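Local coordinates for protein replicative DNA helicase (Nostoc punctiforme, PDB 4O1R) that carries an intein, a self-splicing element that probably excises itself from the helicase precursor and joins the flanking sequences by a peptide bond, at residues I22-L36 / F123-A135. Numbering follows the deposited sequence.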
ATOM      1  N   ILE A  22      -9.858   3.434   1.678  1.00 13.45           N
ATOM      2  CA  ILE A  22      -9.960   2.951   0.319  1.00 13.09           C
ATOM      3  C   ILE A  22     -11.394   2.481  -0.023  1.00 13.14           C
ATOM      4  O   ILE A  22     -11.857   2.650  -1.161  1.00 13.50           O
ATOM      5  CB  ILE A  22      -8.893   1.845   0.075  1.00 13.12           C
ATOM      6  CG1 ILE A  22      -8.833   1.450  -1.396  1.00 14.78           C
ATOM      7  CG2 ILE A  22      -9.109   0.642   0.993  1.00 14.06           C
ATOM      8  CD1 ILE A  22      -7.666   0.529  -1.733  1.00 15.68           C
ATOM      9  N   LYS A  23     -12.109   1.939   0.964  1.00 12.87           N
ATOM     10  CA  LYS A  23     -13.484   1.483   0.710  1.00 13.78           C
ATOM     11  C   LYS A  23     -14.362   2.635   0.184  1.00 14.00           C
ATOM     12  O   LYS A  23     -15.275   2.407  -0.609  1.00 15.26           O
ATOM     13  CB  LYS A  23     -14.110   0.833   1.947  1.00 14.35           C
ATOM     14  CG  LYS A  23     -15.553   0.438   1.729  0.53 16.21           C
ATOM     15  CD  LYS A  23     -16.238  -0.064   2.967  0.53 18.44           C
ATOM     16  CE  LYS A  23     -17.661  -0.478   2.612  0.53 17.93           C
ATOM     17  NZ  LYS A  23     -18.349  -1.127   3.760  0.53 21.80           N
ATOM     18  N   GLU A  24     -14.068   3.863   0.602  1.00 14.29           N
ATOM     19  CA  GLU A  24     -14.884   5.020   0.209  1.00 15.24           C
ATOM     20  C   GLU A  24     -14.618   5.480  -1.225  1.00 14.76           C
ATOM     21  O   GLU A  24     -15.377   6.286  -1.778  1.00 15.98           O
ATOM     22  CB  GLU A  24     -14.698   6.168   1.206  1.00 16.09           C
ATOM     23  CG  GLU A  24     -15.231   5.818   2.601  1.00 20.20           C
ATOM     24  CD  GLU A  24     -15.035   6.913   3.636  1.00 27.68           C
ATOM     25  OE1 GLU A  24     -14.653   8.036   3.260  1.00 31.50           O
ATOM     26  OE2 GLU A  24     -15.259   6.640   4.836  1.00 32.40           O
ATOM     27  N   LEU A  25     -13.562   4.953  -1.843  1.00 14.68           N
ATOM     28  CA  LEU A  25     -13.202   5.359  -3.200  1.00 14.69           C
ATOM     29  C   LEU A  25     -13.783   4.460  -4.282  1.00 14.70           C
ATOM     30  O   LEU A  25     -13.621   4.741  -5.466  1.00 14.48           O
ATOM     31  CB  LEU A  25     -11.681   5.433  -3.353  1.00 15.54           C
ATOM     32  CG  LEU A  25     -11.053   6.543  -2.510  1.00 17.45           C
ATOM     33  CD1 LEU A  25      -9.556   6.334  -2.465  1.00 19.10           C
ATOM     34  CD2 LEU A  25     -11.415   7.920  -3.061  1.00 18.58           C
ATOM     35  N   VAL A  26     -14.448   3.376  -3.881  1.00 14.84           N
ATOM     36  CA  VAL A  26     -14.997   2.426  -4.862  1.00 16.06           C
ATOM     37  C   VAL A  26     -15.870   3.158  -5.880  1.00 16.67           C
ATOM     38  O   VAL A  26     -16.746   3.937  -5.507  1.00 17.18           O
ATOM     39  CB  VAL A  26     -15.742   1.230  -4.199  1.00 16.32           C
ATOM     40  CG1 VAL A  26     -16.520   0.429  -5.229  0.50 15.88           C
ATOM     41  CG2 VAL A  26     -14.756   0.341  -3.470  0.50 16.62           C
ATOM     42  N   GLY A  27     -15.586   2.927  -7.160  1.00 17.48           N
ATOM     43  CA  GLY A  27     -16.368   3.523  -8.231  1.00 18.57           C
ATOM     44  C   GLY A  27     -15.856   4.869  -8.711  1.00 19.13           C
ATOM     45  O   GLY A  27     -16.328   5.376  -9.733  1.00 20.79           O
ATOM     46  N   LYS A  28     -14.913   5.455  -7.973  1.00 18.36           N
ATOM     47  CA  LYS A  28     -14.316   6.737  -8.362  1.00 18.41           C
ATOM     48  C   LYS A  28     -13.122   6.492  -9.278  1.00 18.19           C
ATOM     49  O   LYS A  28     -12.526   5.406  -9.273  1.00 18.17           O
ATOM     50  CB  LYS A  28     -13.874   7.543  -7.130  1.00 18.39           C
ATOM     51  CG  LYS A  28     -14.928   7.736  -6.025  1.00 20.00           C
ATOM     52  CD  LYS A  28     -16.193   8.406  -6.509  1.00 22.33           C
ATOM     53  CE  LYS A  28     -17.040   8.882  -5.328  1.00 22.97           C
ATOM     54  NZ  LYS A  28     -18.340   9.457  -5.766  1.00 25.20           N
ATOM     55  N   SER A  29     -12.759   7.495 -10.069  1.00 19.04           N
ATOM     56  CA  SER A  29     -11.614   7.364 -10.973  1.00 19.70           C
ATOM     57  C   SER A  29     -11.116   8.729 -11.399  1.00 19.49           C
ATOM     58  O   SER A  29     -11.811   9.732 -11.220  1.00 19.43           O
ATOM     59  CB  SER A  29     -11.984   6.532 -12.207  1.00 20.78           C
ATOM     60  OG  SER A  29     -12.980   7.185 -12.963  1.00 23.36           O
ATOM     61  N   GLY A  30      -9.918   8.765 -11.972  1.00 19.61           N
ATOM     62  CA  GLY A  30      -9.368   9.999 -12.517  1.00 20.04           C
ATOM     63  C   GLY A  30      -8.875  10.955 -11.453  1.00 20.32           C
ATOM     64  O   GLY A  30      -8.845  12.170 -11.658  1.00 22.18           O
ATOM     65  N   PHE A  31      -8.494  10.412 -10.306  1.00 19.27           N
ATOM     66  CA  PHE A  31      -7.969  11.226  -9.214  1.00 18.11           C
ATOM     67  C   PHE A  31      -6.575  10.764  -8.845  1.00 17.34           C
ATOM     68  O   PHE A  31      -6.204   9.636  -9.120  1.00 16.67           O
ATOM     69  CB  PHE A  31      -8.891  11.158  -7.993  1.00 17.93           C
ATOM     70  CG  PHE A  31      -9.038   9.775  -7.419  1.00 16.82           C
ATOM     71  CD1 PHE A  31      -8.181   9.327  -6.407  1.00 16.56           C
ATOM     72  CD2 PHE A  31     -10.011   8.906  -7.904  1.00 17.44           C
ATOM     73  CE1 PHE A  31      -8.299   8.048  -5.881  1.00 16.58           C
ATOM     74  CE2 PHE A  31     -10.150   7.628  -7.382  1.00 16.87           C
ATOM     75  CZ  PHE A  31      -9.282   7.185  -6.372  1.00 16.58           C
ATOM     76  N   ALA A  32      -5.811  11.647  -8.214  1.00 17.07           N
ATOM     77  CA  ALA A  32      -4.406  11.381  -7.907  1.00 16.60           C
ATOM     78  C   ALA A  32      -4.140  11.010  -6.457  1.00 16.21           C
ATOM     79  O   ALA A  32      -4.717  11.595  -5.521  1.00 16.42           O
ATOM     80  CB  ALA A  32      -3.546  12.561  -8.304  1.00 18.05           C
ATOM     81  N   VAL A  33      -3.258  10.026  -6.302  1.00 15.83           N
ATOM     82  CA  VAL A  33      -2.716   9.602  -5.013  1.00 16.12           C
ATOM     83  C   VAL A  33      -1.186   9.654  -5.110  1.00 16.09           C
ATOM     84  O   VAL A  33      -0.642  10.008  -6.160  1.00 16.80           O
ATOM     85  CB  VAL A  33      -3.230   8.193  -4.608  1.00 16.22           C
ATOM     86  CG1 VAL A  33      -4.759   8.184  -4.572  1.00 16.94           C
ATOM     87  CG2 VAL A  33      -2.720   7.118  -5.565  1.00 16.93           C
ATOM     88  N   TRP A  34      -0.492   9.317  -4.027  1.00 16.93           N
ATOM     89  CA  TRP A  34       0.968   9.228  -4.078  1.00 17.16           C
ATOM     90  C   TRP A  34       1.421   7.826  -4.451  1.00 16.24           C
ATOM     91  O   TRP A  34       0.816   6.840  -4.035  1.00 16.10           O
ATOM     92  CB  TRP A  34       1.602   9.646  -2.750  1.00 18.42           C
ATOM     93  CG  TRP A  34       1.439  11.096  -2.505  1.00 21.02           C
ATOM     94  CD1 TRP A  34       0.560  11.688  -1.643  1.00 23.87           C
ATOM     95  CD2 TRP A  34       2.136  12.155  -3.166  1.00 22.83           C
ATOM     96  NE1 TRP A  34       0.686  13.055  -1.708  1.00 25.94           N
ATOM     97  CE2 TRP A  34       1.640  13.371  -2.641  1.00 24.36           C
ATOM     98  CE3 TRP A  34       3.139  12.200  -4.146  1.00 23.67           C
ATOM     99  CZ2 TRP A  34       2.111  14.614  -3.065  1.00 25.75           C
ATOM    100  CZ3 TRP A  34       3.605  13.444  -4.568  1.00 25.45           C
ATOM    101  CH2 TRP A  34       3.093  14.630  -4.022  1.00 26.15           C
ATOM    102  N   ALA A  35       2.487   7.759  -5.239  1.00 16.01           N
ATOM    103  CA  ALA A  35       3.076   6.488  -5.662  1.00 16.56           C
ATOM    104  C   ALA A  35       4.574   6.636  -5.812  1.00 17.14           C
ATOM    105  O   ALA A  35       5.103   7.738  -5.941  1.00 18.55           O
ATOM    106  CB  ALA A  35       2.468   6.028  -6.981  1.00 17.07           C
ATOM    107  N   LEU A  36       5.261   5.508  -5.820  1.00 17.05           N
ATOM    108  CA  LEU A  36       6.699   5.520  -5.977  1.00 17.20           C
ATOM    109  C   LEU A  36       7.098   5.411  -7.445  1.00 17.99           C
ATOM    110  O   LEU A  36       6.642   4.513  -8.153  1.00 18.55           O
ATOM    111  CB  LEU A  36       7.295   4.349  -5.193  1.00 16.97           C
ATOM    112  CG  LEU A  36       8.815   4.173  -5.303  1.00 17.33           C
ATOM    113  CD1 LEU A  36       9.568   5.278  -4.590  1.00 19.43           C
ATOM    114  CD2 LEU A  36       9.193   2.814  -4.746  1.00 18.82           C
ATOM    115  N   PHE A 123     -10.080  -4.462  -0.859  1.00 11.82           N
ATOM    116  CA  PHE A 123     -10.214  -3.458  -1.913  1.00 12.09           C
ATOM    117  C   PHE A 123      -8.876  -3.169  -2.542  1.00 12.76           C
ATOM    118  O   PHE A 123      -7.821  -3.328  -1.922  1.00 12.88           O
ATOM    119  CB  PHE A 123     -10.772  -2.155  -1.313  1.00 12.31           C
ATOM    120  CG  PHE A 123     -12.094  -2.329  -0.632  1.00 12.18           C
ATOM    121  CD1 PHE A 123     -12.162  -2.748   0.699  1.00 12.99           C
ATOM    122  CD2 PHE A 123     -13.279  -2.094  -1.321  1.00 13.23           C
ATOM    123  CE1 PHE A 123     -13.387  -2.938   1.333  1.00 14.54           C
ATOM    124  CE2 PHE A 123     -14.506  -2.270  -0.688  1.00 13.93           C
ATOM    125  CZ  PHE A 123     -14.557  -2.687   0.638  1.00 13.94           C
ATOM    126  N   ASP A 124      -8.925  -2.688  -3.773  1.00 14.07           N
ATOM    127  CA  ASP A 124      -7.703  -2.340  -4.480  1.00 15.41           C
ATOM    128  C   ASP A 124      -7.951  -1.151  -5.394  1.00 15.14           C
ATOM    129  O   ASP A 124      -9.104  -0.797  -5.690  1.00 14.87           O
ATOM    130  CB  ASP A 124      -7.215  -3.561  -5.288  1.00 16.88           C
ATOM    131  CG  ASP A 124      -5.776  -3.430  -5.783  1.00 18.00           C
ATOM    132  OD1 ASP A 124      -4.979  -2.657  -5.199  1.00 20.59           O
ATOM    133  OD2 ASP A 124      -5.432  -4.138  -6.757  1.00 21.66           O
ATOM    134  N   LEU A 125      -6.837  -0.539  -5.802  1.00 16.17           N
ATOM    135  CA  LEU A 125      -6.812   0.557  -6.768  1.00 17.06           C
ATOM    136  C   LEU A 125      -5.967   0.148  -7.940  1.00 17.88           C
ATOM    137  O   LEU A 125      -4.934  -0.488  -7.761  1.00 19.64           O
ATOM    138  CB  LEU A 125      -6.170   1.802  -6.160  1.00 17.14           C
ATOM    139  CG  LEU A 125      -6.702   2.347  -4.840  1.00 17.24           C
ATOM    140  CD1 LEU A 125      -5.957   3.616  -4.440  1.00 18.62           C
ATOM    141  CD2 LEU A 125      -8.187   2.615  -4.940  1.00 16.58           C
ATOM    142  N   THR A 126      -6.382   0.548  -9.132  1.00 17.54           N
ATOM    143  CA  THR A 126      -5.537   0.395 -10.319  1.00 18.81           C
ATOM    144  C   THR A 126      -4.865   1.722 -10.614  1.00 18.25           C
ATOM    145  O   THR A 126      -5.539   2.759 -10.736  1.00 17.29           O
ATOM    146  CB  THR A 126      -6.358  -0.041 -11.528  1.00 19.27           C
ATOM    147  OG1 THR A 126      -7.336   0.953 -11.838  0.53 22.63           O
ATOM    148  CG2 THR A 126      -7.051  -1.343 -11.239  0.53 20.22           C
ATOM    149  N   VAL A 127      -3.540   1.674 -10.703  1.00 17.96           N
ATOM    150  CA  VAL A 127      -2.705   2.837 -10.994  1.00 18.47           C
ATOM    151  C   VAL A 127      -1.938   2.507 -12.289  1.00 19.54           C
ATOM    152  O   VAL A 127      -0.859   1.908 -12.246  1.00 20.00           O
ATOM    153  CB  VAL A 127      -1.751   3.146  -9.812  1.00 18.29           C
ATOM    154  CG1 VAL A 127      -0.867   4.350 -10.105  1.00 18.77           C
ATOM    155  CG2 VAL A 127      -2.542   3.356  -8.505  1.00 17.62           C
ATOM    156  N   PRO A 128      -2.502   2.888 -13.447  1.00 21.13           N
ATOM    157  CA  PRO A 128      -1.936   2.371 -14.703  1.00 22.92           C
ATOM    158  C   PRO A 128      -0.535   2.852 -15.040  1.00 23.90           C
ATOM    159  O   PRO A 128       0.143   2.205 -15.838  1.00 24.80           O
ATOM    160  CB  PRO A 128      -2.936   2.828 -15.766  1.00 23.74           C
ATOM    161  CG  PRO A 128      -3.722   3.904 -15.149  1.00 23.12           C
ATOM    162  CD  PRO A 128      -3.748   3.639 -13.674  1.00 21.15           C
ATOM    163  N   GLY A 129      -0.080   3.950 -14.448  1.00 23.80           N
ATOM    164  CA  GLY A 129       1.276   4.415 -14.754  1.00 24.47           C
ATOM    165  C   GLY A 129       2.333   3.624 -14.001  1.00 24.25           C
ATOM    166  O   GLY A 129       3.062   2.806 -14.570  1.00 25.10           O
ATOM    167  N   LEU A 130       2.385   3.869 -12.700  1.00 23.12           N
ATOM    168  CA  LEU A 130       3.434   3.358 -11.829  1.00 21.59           C
ATOM    169  C   LEU A 130       3.118   2.014 -11.157  1.00 20.80           C
ATOM    170  O   LEU A 130       4.010   1.380 -10.590  1.00 20.88           O
ATOM    171  CB  LEU A 130       3.781   4.432 -10.784  1.00 21.03           C
ATOM    172  CG  LEU A 130       4.394   5.723 -11.347  1.00 21.23           C
ATOM    173  CD1 LEU A 130       4.457   6.805 -10.295  1.00 22.12           C
ATOM    174  CD2 LEU A 130       5.789   5.449 -11.901  1.00 23.45           C
ATOM    175  N   HIS A 131       1.853   1.591 -11.222  1.00 20.14           N
ATOM    176  CA  HIS A 131       1.392   0.282 -10.716  1.00 19.84           C
ATOM    177  C   HIS A 131       1.611   0.067  -9.213  1.00 18.66           C
ATOM    178  O   HIS A 131       1.717  -1.065  -8.748  1.00 18.18           O
ATOM    179  CB  HIS A 131       2.006  -0.877 -11.520  1.00 21.17           C
ATOM    180  CG  HIS A 131       1.834  -0.741 -13.003  1.00 24.59           C
ATOM    181  ND1 HIS A 131       0.613  -0.883 -13.626  1.00 26.60           N
ATOM    182  CD2 HIS A 131       2.730  -0.475 -13.982  1.00 28.00           C
ATOM    183  CE1 HIS A 131       0.766  -0.717 -14.928  1.00 28.32           C
ATOM    184  NE2 HIS A 131       2.040  -0.460 -15.169  1.00 29.13           N
ATOM    185  N   ASN A 132       1.640   1.158  -8.456  1.00 17.30           N
ATOM    186  CA  ASN A 132       1.781   1.087  -7.004  1.00 16.09           C
ATOM    187  C   ASN A 132       1.179   2.330  -6.398  1.00 15.53           C
ATOM    188  O   ASN A 132       0.872   3.292  -7.103  1.00 16.17           O
ATOM    189  CB  ASN A 132       3.254   0.887  -6.571  1.00 16.48           C
ATOM    190  CG  ASN A 132       4.088   2.169  -6.642  1.00 17.53           C
ATOM    191  OD1 ASN A 132       4.041   3.015  -5.747  1.00 17.71           O
ATOM    192  ND2 ASN A 132       4.882   2.290  -7.698  1.00 20.27           N
ATOM    193  N   PHE A 133       0.970   2.305  -5.096  1.00 14.51           N
ATOM    194  CA  PHE A 133       0.498   3.496  -4.419  1.00 14.16           C
ATOM    195  C   PHE A 133       0.835   3.407  -2.950  1.00 13.98           C
ATOM    196  O   PHE A 133       1.219   2.333  -2.455  1.00 13.86           O
ATOM    197  CB  PHE A 133      -1.014   3.736  -4.639  1.00 14.72           C
ATOM    198  CG  PHE A 133      -1.905   2.619  -4.151  1.00 13.73           C
ATOM    199  CD1 PHE A 133      -2.164   1.514  -4.969  1.00 15.60           C
ATOM    200  CD2 PHE A 133      -2.524   2.679  -2.899  1.00 14.92           C
ATOM    201  CE1 PHE A 133      -3.008   0.473  -4.531  1.00 15.15           C
ATOM    202  CE2 PHE A 133      -3.366   1.649  -2.458  1.00 14.66           C
ATOM    203  CZ  PHE A 133      -3.602   0.546  -3.272  1.00 15.09           C
ATOM    204  N   VAL A 134       0.699   4.538  -2.266  1.00 13.77           N
ATOM    205  CA  VAL A 134       0.913   4.603  -0.827  1.00 13.94           C
ATOM    206  C   VAL A 134      -0.401   4.391  -0.084  1.00 13.26           C
ATOM    207  O   VAL A 134      -1.384   5.088  -0.335  1.00 13.61           O
ATOM    208  CB  VAL A 134       1.549   5.944  -0.415  1.00 13.61           C
ATOM    209  CG1 VAL A 134       1.739   5.985   1.093  1.00 15.02           C
ATOM    210  CG2 VAL A 134       2.864   6.169  -1.156  1.00 14.76           C
ATOM    211  N   ALA A 135      -0.417   3.422   0.830  1.00 12.83           N
ATOM    212  CA  ALA A 135      -1.572   3.152   1.676  1.00 13.37           C
ATOM    213  C   ALA A 135      -1.095   3.000   3.108  1.00 12.75           C
ATOM    214  O   ALA A 135      -0.112   2.291   3.367  1.00 12.87           O
ATOM    215  CB  ALA A 135      -2.296   1.904   1.213  1.00 14.28           C
TER
HETATM  216  O   HOH W   1      -1.562   7.786  -1.262  1.00 20.15           O
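Strands 31-36 and 132-135 cross at 109°, their axes 4.6 Å apart at closest approach, and Ala35 lies against Phe133 where they meet. One backbone bond joins them, from Val134 N to Trp34 O (2.9 Å). A water bridges the same backbones, donating to Val134 O and weakly accepting from Trp34 N.

Asn132 grips Leu36 by both ends of its amide. Asn132 OD1 accepts from Leu36 N at 2.8 Å, on a lone pair in the carbonyl plane. Asn132 ND2 donates to Leu36 O at 2.9 Å, almost straight at 173°. With chi1 at 78°, CG sits between the backbone N and the carbonyl carbon, which turns the amide to meet both N and O of Leu36. Were Asn132 an alanine, Leu36 N and O would probably lose both these partners and a gap would open beside Leu36. Leu130 CD1 packs on Ala35 CB nearby.

Residues 22-26 meet strand 123-126 through apolar groups. Lys23 lays CB over one face of the Phe123 ring, a CH-pi contact 3.9 Å from the centroid. Val26 CG2 reaches Phe123 CD2 at 3.6 Å. Ile22 points toward segment 123-135, and its CD1 touches Leu125 CG at 3.7 Å. Leu125 CD1 in turn lies over the centre of the Phe133 ring, linking the two halves of the contact.

The chemistry is thus divided. In this Hint (intein) fold, Ile22, Leu125 and Phe133 form the buried packing, while Lys23 and Val26 close over the Phe123 ring at the exposed margin. The Asn132 amide satisfies backbone polar groups where two strands of different sheets cross at a steep angle and share one backbone bond.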